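Local atomic coordinates of Lin1840 protein (Listeria innocua serovar 6a, PDB entry 4ZOC), a protein that probably hydrolyses terminal, non-reducing beta-D-glucosyl residues to release beta-D-glucose, as a family 3 glycosidase with a role in beta-1,2-glucan metabolism. Residues I480-A485 / R508-K513; V500-F505 / E517-L522. The protein carries 2 engineered substitutions. One frame throughout, in Å; residues are numbered along the deposited sequence.

Contact 1 (I480-A485 / R508-K513); sequences IRLPEA and RPLEVK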
ATOM      1  N   ILE A 480       0.973   4.166  14.286  1.00  6.99           N
ATOM      2  CA  ILE A 480       0.493   3.099  15.160  1.00  6.53           C
ATOM      3  C   ILE A 480       1.314   3.031  16.470  1.00  7.06           C
ATOM      4  O   ILE A 480       2.029   2.027  16.760  1.00  5.55           O
ATOM      5  CB  ILE A 480       0.477   1.724  14.434  1.00  5.76           C
ATOM      6  CG1 ILE A 480       1.820   1.405  13.806  1.00  5.91           C
ATOM      7  CG2 ILE A 480      -0.605   1.747  13.368  1.00  7.82           C
ATOM      8  CD1 ILE A 480       2.107  -0.077  13.832  1.00  5.94           C
ATOM      9  N   ARG A 481       1.136   4.087  17.247  1.00  7.64           N
ATOM     10  CA  ARG A 481       1.786   4.292  18.524  1.00  7.22           C
ATOM     11  C   ARG A 481       0.746   4.623  19.581  1.00  8.02           C
ATOM     12  O   ARG A 481      -0.305   5.142  19.272  1.00  9.17           O
ATOM     13  CB  ARG A 481       2.835   5.406  18.410  1.00  6.84           C
ATOM     14  CG  ARG A 481       4.091   5.011  17.695  1.00  6.94           C
ATOM     15  CD  ARG A 481       5.023   6.183  17.643  1.00  8.98           C
ATOM     16  NE  ARG A 481       5.604   6.551  18.928  1.00  8.90           N
ATOM     17  CZ  ARG A 481       6.702   5.997  19.429  1.00 11.07           C
ATOM     18  NH1 ARG A 481       7.258   4.966  18.843  1.00 13.72           N
ATOM     19  NH2 ARG A 481       7.182   6.412  20.600  1.00 12.55           N
ATOM     20  N   LEU A 482       1.045   4.256  20.832  1.00  6.93           N
ATOM     21  CA  LEU A 482       0.311   4.752  21.950  1.00  7.45           C
ATOM     22  C   LEU A 482       0.609   6.215  22.091  1.00  7.41           C
ATOM     23  O   LEU A 482       1.549   6.738  21.438  1.00  7.10           O
ATOM     24  CB  LEU A 482       0.805   4.036  23.235  1.00  8.15           C
ATOM     25  CG  LEU A 482       0.599   2.551  23.456  1.00  6.92           C
ATOM     26  CD1 LEU A 482       1.311   2.103  24.665  1.00  6.61           C
ATOM     27  CD2 LEU A 482      -0.854   2.279  23.618  1.00  8.31           C
ATOM     28  N   PRO A 483      -0.197   6.928  22.842  1.00  6.97           N
ATOM     29  CA  PRO A 483       0.160   8.316  23.197  1.00  6.71           C
ATOM     30  C   PRO A 483       1.552   8.416  23.720  1.00  5.94           C
ATOM     31  O   PRO A 483       2.022   7.505  24.479  1.00  6.12           O
ATOM     32  CB  PRO A 483      -0.897   8.715  24.205  1.00  7.63           C
ATOM     33  CG  PRO A 483      -2.065   7.804  23.972  1.00  8.31           C
ATOM     34  CD  PRO A 483      -1.497   6.516  23.417  1.00  8.91           C
ATOM     35  N   GLU A 484       2.298   9.443  23.317  1.00  7.81           N
ATOM     36  CA  GLU A 484       3.702   9.487  23.724  1.00  8.24           C
ATOM     37  C   GLU A 484       3.899   9.506  25.259  1.00  8.23           C
ATOM     38  O   GLU A 484       4.901   8.998  25.756  1.00  7.75           O
ATOM     39  CB  GLU A 484       4.383  10.659  23.046  1.00 10.76           C
ATOM     40  CG  GLU A 484       5.846  10.726  23.305  1.00 13.15           C
ATOM     41  CD  GLU A 484       6.666   9.567  22.724  1.00 17.72           C
ATOM     42  OE1 GLU A 484       6.122   8.843  21.782  1.00 10.11           O
ATOM     43  OE2 GLU A 484       7.891   9.503  23.189  1.00 16.53           O
ATOM     44  N   ALA A 485       2.922  10.041  26.014  1.00  8.27           N
ATOM     45  CA  ALA A 485       2.945   9.995  27.469  1.00  7.81           C
ATOM     46  C   ALA A 485       3.100   8.598  28.032  1.00  7.98           C
ATOM     47  O   ALA A 485       3.699   8.424  29.091  1.00  7.52           O
ATOM     48  CB  ALA A 485       1.706  10.645  28.030  1.00  9.71           C
ATOM     49  N   ARG A 508      -4.990  -3.200  18.095  1.00  6.51           N
ATOM     50  CA  ARG A 508      -4.150  -3.268  16.850  1.00  5.83           C
ATOM     51  C   ARG A 508      -2.726  -3.530  17.239  1.00  6.37           C
ATOM     52  O   ARG A 508      -2.332  -3.165  18.333  1.00  6.17           O
ATOM     53  CB  ARG A 508      -4.163  -1.937  16.031  1.00  6.59           C
ATOM     54  CG  ARG A 508      -3.846  -0.707  16.911  1.00  6.80           C
ATOM     55  CD  ARG A 508      -3.349   0.515  16.188  1.00  5.95           C
ATOM     56  NE  ARG A 508      -4.345   0.932  15.224  1.00  6.24           N
ATOM     57  CZ  ARG A 508      -5.443   1.619  15.540  1.00  6.69           C
ATOM     58  NH1 ARG A 508      -5.681   1.960  16.784  1.00  7.41           N
ATOM     59  NH2 ARG A 508      -6.286   1.989  14.608  1.00  8.42           N
ATOM     60  N   PRO A 509      -1.925  -4.182  16.343  1.00  6.16           N
ATOM     61  CA  PRO A 509      -0.447  -4.069  16.483  1.00  6.01           C
ATOM     62  C   PRO A 509      -0.036  -2.632  16.650  1.00  7.52           C
ATOM     63  O   PRO A 509      -0.659  -1.690  16.072  1.00  6.83           O
ATOM     64  CB  PRO A 509       0.044  -4.597  15.140  1.00  6.47           C
ATOM     65  CG  PRO A 509      -1.055  -5.607  14.714  1.00  5.77           C
ATOM     66  CD  PRO A 509      -2.271  -4.836  15.060  1.00  6.10           C
ATOM     67  N   LEU A 510       0.978  -2.440  17.477  1.00  6.68           N
ATOM     68  CA  LEU A 510       1.494  -1.102  17.775  1.00  6.69           C
ATOM     69  C   LEU A 510       3.014  -1.183  17.639  1.00  5.54           C
ATOM     70  O   LEU A 510       3.589  -2.297  17.686  1.00  5.37           O
ATOM     71  CB  LEU A 510       1.137  -0.661  19.187  1.00  6.29           C
ATOM     72  CG  LEU A 510      -0.335  -0.261  19.337  1.00  5.43           C
ATOM     73  CD1 LEU A 510      -0.635  -0.371  20.817  1.00  5.93           C
ATOM     74  CD2 LEU A 510      -0.691   1.068  18.674  1.00  6.01           C
ATOM     75  N   GLU A 511       3.647  -0.038  17.628  1.00  5.73           N
ATOM     76  CA  GLU A 511       5.117   0.041  17.767  1.00  6.64           C
ATOM     77  C   GLU A 511       5.526  -0.211  19.246  1.00  6.58           C
ATOM     78  O   GLU A 511       5.297   0.620  20.143  1.00 10.01           O
ATOM     79  CB  GLU A 511       5.636   1.406  17.346  1.00  6.81           C
ATOM     80  CG  GLU A 511       5.341   1.836  15.925  1.00  6.83           C
ATOM     81  CD  GLU A 511       5.986   3.172  15.528  1.00  7.54           C
ATOM     82  OE1 GLU A 511       6.866   3.714  16.288  1.00  7.77           O
ATOM     83  OE2 GLU A 511       5.609   3.683  14.451  1.00  8.58           O
ATOM     84  N   VAL A 512       6.039  -1.393  19.513  1.00  7.84           N
ATOM     85  CA  VAL A 512       6.306  -1.768  20.863  1.00  6.39           C
ATOM     86  C   VAL A 512       7.799  -1.897  21.190  1.00  7.76           C
ATOM     87  O   VAL A 512       8.168  -2.306  22.350  1.00  8.24           O
ATOM     88  CB  VAL A 512       5.508  -3.005  21.306  1.00  6.53           C
ATOM     89  CG1 VAL A 512       4.011  -2.766  21.202  1.00  6.95           C
ATOM     90  CG2 VAL A 512       6.006  -4.265  20.599  1.00  6.44           C
ATOM     91  N   LYS A 513       8.682  -1.620  20.220  1.00  7.94           N
ATOM     92  CA  LYS A 513      10.093  -1.777  20.451  1.00  8.92           C
ATOM     93  C   LYS A 513      10.546  -1.010  21.760  1.00  9.77           C
ATOM     94  O   LYS A 513      11.266  -1.590  22.629  1.00 10.27           O
ATOM     95  CB  LYS A 513      10.908  -1.333  19.236  1.00  9.05           C
ATOM     96  CG  LYS A 513      12.416  -1.190  19.473  1.00 10.50           C
ATOM     97  CD  LYS A 513      13.178  -0.854  18.171  1.00 15.63           C
ATOM     98  CE  LYS A 513      14.693  -0.962  18.514  1.00 17.64           C
ATOM     99  NZ  LYS A 513      15.464  -0.947  17.297  1.00 24.49           N
TER
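The carbonyl oxygen of Ile-480 is gripped by the backbone of Glu-511, whose N lies 2.8 Å from Ile-480 O. Leu-510 CA lies 3.3 Å from Ile-480 O, a bent C-H...O contact that can add only weakly, and the CD2 methyl of Leu-510 lies against the same carbonyl group. The side chain of the same Glu-511 adds a salt bridge to Arg-481, the residue after Ile-480. Arg-481 NH1 meets Glu-511 OE1 at 2.9 Å, in the plane of the guanidinium but on the anti side of the carboxylate and 33° out of its plane; the two flat groups are turned 69° apart. The bend of the arginine at chi3 (70°) brings NH1 back to this oxygen, while CG and CD lie over the carboxylate. Arg-481 NH2 reaches Glu-484 OE1 at its syn lone pair, 2.9 Å away, and Glu-514 is a further salt-bridge partner of NH1, which together probably fix the rotation of the guanidinium. Glu-511 OE2 is held separately by Thr-558, so both carboxylate oxygens are occupied. Leu-482 CD2 touches Leu-510 CD1 at 3.9 Å, the two side chains crossing at about a right angle, and Ile-480 sets CG2 against Arg-508 CD. Tyr-487 OH bonds to both Leu-482 N and Glu-511 O. Within the family 3 C-terminal domain, the contact joins the lead-in to helix 484-494, with Pro-483 at its N-cap, to the loop between strand 500-505 and helix 513-517, with Leu-482 resting on Leu-504 of that strand in the domain's mixed sheet.

Contact 2 (V500-F505 / E517-L522); sequences VVITLF and ESSDAL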
ATOM      1  N   VAL A 500      10.027  -4.719  35.820  1.00 10.62           N
ATOM      2  CA  VAL A 500       8.767  -4.215  35.253  1.00  9.44           C
ATOM      3  C   VAL A 500       8.163  -5.254  34.307  1.00  7.30           C
ATOM      4  O   VAL A 500       8.857  -5.749  33.396  1.00  7.74           O
ATOM      5  CB  VAL A 500       9.045  -2.964  34.476  1.00  9.96           C
ATOM      6  CG1 VAL A 500       7.772  -2.439  33.792  1.00  9.40           C
ATOM      7  CG2 VAL A 500       9.724  -1.903  35.299  1.00 10.25           C
ATOM      8  N   VAL A 501       6.889  -5.610  34.516  1.00  8.22           N
ATOM      9  CA  VAL A 501       6.092  -6.297  33.508  1.00  8.95           C
ATOM     10  C   VAL A 501       5.111  -5.266  32.927  1.00  9.20           C
ATOM     11  O   VAL A 501       4.376  -4.571  33.653  1.00  9.82           O
ATOM     12  CB  VAL A 501       5.406  -7.584  33.982  1.00 11.59           C
ATOM     13  CG1 VAL A 501       4.658  -7.431  35.256  1.00 15.65           C
ATOM     14  CG2 VAL A 501       4.479  -8.128  32.905  1.00 12.24           C
ATOM     15  N   ILE A 502       5.097  -5.136  31.609  1.00 10.00           N
ATOM     16  CA  ILE A 502       4.122  -4.286  30.930  1.00  7.41           C
ATOM     17  C   ILE A 502       2.949  -5.181  30.492  1.00  6.99           C
ATOM     18  O   ILE A 502       3.140  -6.238  29.802  1.00  7.70           O
ATOM     19  CB  ILE A 502       4.718  -3.525  29.720  1.00  7.24           C
ATOM     20  CG1 ILE A 502       5.593  -2.373  30.199  1.00  8.01           C
ATOM     21  CG2 ILE A 502       3.602  -2.864  28.858  1.00  7.40           C
ATOM     22  CD1 ILE A 502       6.472  -1.656  29.148  1.00  8.96           C
ATOM     23  N   THR A 503       1.741  -4.805  30.892  1.00  6.32           N
ATOM     24  CA  THR A 503       0.559  -5.545  30.466  1.00  7.16           C
ATOM     25  C   THR A 503      -0.110  -4.579  29.520  1.00  7.06           C
ATOM     26  O   THR A 503      -0.537  -3.559  29.916  1.00  8.05           O
ATOM     27  CB  THR A 503      -0.393  -5.887  31.665  1.00  7.14           C
ATOM     28  OG1 THR A 503      -0.594  -4.719  32.413  1.00  7.43           O
ATOM     29  CG2 THR A 503       0.212  -6.862  32.615  1.00  7.51           C
ATOM     30  N   LEU A 504      -0.129  -4.915  28.224  1.00  8.70           N
ATOM     31  CA  LEU A 504      -0.611  -4.069  27.181  1.00  6.90           C
ATOM     32  C   LEU A 504      -2.009  -4.435  26.719  1.00  7.10           C
ATOM     33  O   LEU A 504      -2.303  -5.579  26.422  1.00  8.02           O
ATOM     34  CB  LEU A 504       0.382  -4.082  25.992  1.00  6.96           C
ATOM     35  CG  LEU A 504       0.083  -3.151  24.799  1.00  7.99           C
ATOM     36  CD1 LEU A 504       0.267  -1.702  25.160  1.00  7.57           C
ATOM     37  CD2 LEU A 504       1.062  -3.512  23.664  1.00 10.82           C
ATOM     38  N   PHE A 505      -2.864  -3.426  26.684  1.00  6.85           N
ATOM     39  CA  PHE A 505      -4.279  -3.574  26.194  1.00  6.66           C
ATOM     40  C   PHE A 505      -4.512  -2.694  24.981  1.00  7.37           C
ATOM     41  O   PHE A 505      -4.179  -1.488  24.947  1.00  7.06           O
ATOM     42  CB  PHE A 505      -5.219  -3.199  27.305  1.00  6.98           C
ATOM     43  CG  PHE A 505      -5.086  -4.071  28.516  1.00  6.81           C
ATOM     44  CD1 PHE A 505      -4.116  -3.837  29.461  1.00  7.27           C
ATOM     45  CD2 PHE A 505      -5.966  -5.087  28.714  1.00  7.62           C
ATOM     46  CE1 PHE A 505      -3.991  -4.656  30.564  1.00  7.78           C
ATOM     47  CE2 PHE A 505      -5.873  -5.871  29.823  1.00  8.61           C
ATOM     48  CZ  PHE A 505      -4.885  -5.677  30.751  1.00  7.36           C
ATOM     49  N   GLU A 517      12.037  -2.823  25.170  1.00 12.59           N
ATOM     50  CA  GLU A 517      13.361  -2.373  25.695  1.00 16.55           C
ATOM     51  C   GLU A 517      13.349  -1.658  27.090  1.00 17.16           C
ATOM     52  O   GLU A 517      14.403  -1.475  27.698  1.00 21.08           O
ATOM     53  CB  GLU A 517      14.058  -1.526  24.632  1.00 20.04           C
ATOM     54  CG  GLU A 517      14.469  -2.421  23.447  1.00 23.21           C
ATOM     55  CD  GLU A 517      15.128  -1.718  22.277  1.00 24.66           C
ATOM     56  OE1 GLU A 517      15.320  -0.465  22.357  1.00 26.81           O
ATOM     57  OE2 GLU A 517      15.416  -2.462  21.262  1.00 30.19           O
ATOM     58  N   SER A 518      12.210  -1.170  27.540  1.00 13.79           N
ATOM     59  CA  SER A 518      12.085  -0.430  28.756  1.00 14.54           C
ATOM     60  C   SER A 518      11.522  -1.331  29.887  1.00 15.54           C
ATOM     61  O   SER A 518      11.243  -0.839  31.002  1.00 18.79           O
ATOM     62  CB  SER A 518      11.089   0.695  28.529  1.00 14.88           C
ATOM     63  OG  SER A 518      11.619   1.889  27.906  1.00 20.14           O
ATOM     64  N   SER A 519      11.334  -2.621  29.626  1.00 11.00           N
ATOM     65  CA  SER A 519      10.726  -3.512  30.624  1.00 12.16           C
ATOM     66  C   SER A 519      11.406  -4.881  30.580  1.00 10.63           C
ATOM     67  O   SER A 519      12.143  -5.179  29.634  1.00 11.41           O
ATOM     68  CB  SER A 519       9.216  -3.670  30.355  1.00 10.59           C
ATOM     69  OG  SER A 519       8.943  -4.248  29.069  1.00 11.12           O
ATOM     70  N   ASP A 520      11.148  -5.708  31.592  1.00 10.51           N
ATOM     71  CA  ASP A 520      11.662  -7.034  31.670  1.00 11.31           C
ATOM     72  C   ASP A 520      10.737  -8.070  31.099  1.00 11.79           C
ATOM     73  O   ASP A 520      11.177  -9.110  30.687  1.00 15.49           O
ATOM     74  CB  ASP A 520      11.961  -7.382  33.140  1.00 13.21           C
ATOM     75  CG  ASP A 520      12.957  -6.397  33.759  1.00 14.97           C
ATOM     76  OD1 ASP A 520      14.084  -6.448  33.364  1.00 20.10           O
ATOM     77  OD2 ASP A 520      12.636  -5.451  34.454  1.00 15.74           O
ATOM     78  N   ALA A 521       9.437  -7.805  31.132  1.00 10.22           N
ATOM     79  CA  ALA A 521       8.425  -8.644  30.544  1.00  9.80           C
ATOM     80  C   ALA A 521       7.345  -7.839  29.906  1.00  8.61           C
ATOM     81  O   ALA A 521       7.091  -6.649  30.236  1.00 10.38           O
ATOM     82  CB  ALA A 521       7.788  -9.643  31.558  1.00  8.51           C
ATOM     83  N   LEU A 522       6.758  -8.440  28.897  1.00  8.57           N
ATOM     84  CA  LEU A 522       5.762  -7.740  28.009  1.00  7.24           C
ATOM     85  C   LEU A 522       4.690  -8.751  27.597  1.00  6.72           C
ATOM     86  O   LEU A 522       4.978  -9.779  27.001  1.00  7.80           O
ATOM     87  CB  LEU A 522       6.411  -7.113  26.752  1.00  7.74           C
ATOM     88  CG  LEU A 522       5.437  -6.595  25.722  1.00  8.15           C
ATOM     89  CD1 LEU A 522       4.663  -5.459  26.336  1.00 10.85           C
ATOM     90  CD2 LEU A 522       6.222  -6.066  24.499  1.00  8.44           C
TER
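With chi1 at -75°, Ile-502 sets CG1 beside its backbone N and sends CD1 to Ser-519, while CG2, anti to that N, faces Leu-522. The chi1 of Leu-522 (171°) carries its CG out anti to N, and CD1 meets Ile-502 CG2 at 3.8 Å, the two side chains lying obliquely to each other. Ile-502 CD1 comes equally near to CB and OG of Ser-519, whose hydroxyl is bonded to Leu-515 O in the preceding helix. Val-501 and Ala-521 pair on the other face of the sheet, where Val-501 CG2 lies 3.9 Å from Ala-521 CB. These pairs belong to a right-handed type of connection familiar from alpha/beta folds, the beta-alpha-beta crossover: strand 500-505 leads through helix 513-517 into the parallel strand 521-524. The second strand is joined at its very start by a fork. Val-500 O accepts from two successive amides, Asp-520 N at 2.9 Å and Ala-521 N at 3.1 Å, both lying in its carbonyl plane. Asp-520 returns a bond through its side chain, for OD2 takes the N-H of Val-500 on its anti lone pair at 3.0 Å, closing a ring of bonds round the strand entrance. Further in, Ile-502 N reaches Ala-521 O at 2.9 Å, the regular parallel-strand bond. Strand 459-465 flanks Val-501 and Ile-502 on the far edge of strand 500-505, and Leu-522 rests on Leu-378 and Glu-379 of the antiparallel strand 376-380.

How the contacts relate
From the N terminus the chain first passes 480-485, enters helix 484-494, and then runs along strand 500-505 before reaching 508-513, where contact 1 closes the loop round that helix and strand. Helix 513-517 follows, and the turn into strand 521-524 closes contact 2. The segments alternate, so the two closures cross: strand 500-505 lies within the span of contact 1, and 508-513 within that of contact 2. Their centres are 13 Å apart, and they meet at Leu-504, whose CD2 lies 3.9 Å from Val-512 CG1. Contact 1 ties the approach to helix 484-494 to the loop after strand 500-505; contact 2 ties strand 521-524 to strand 500-505 within the mixed sheet.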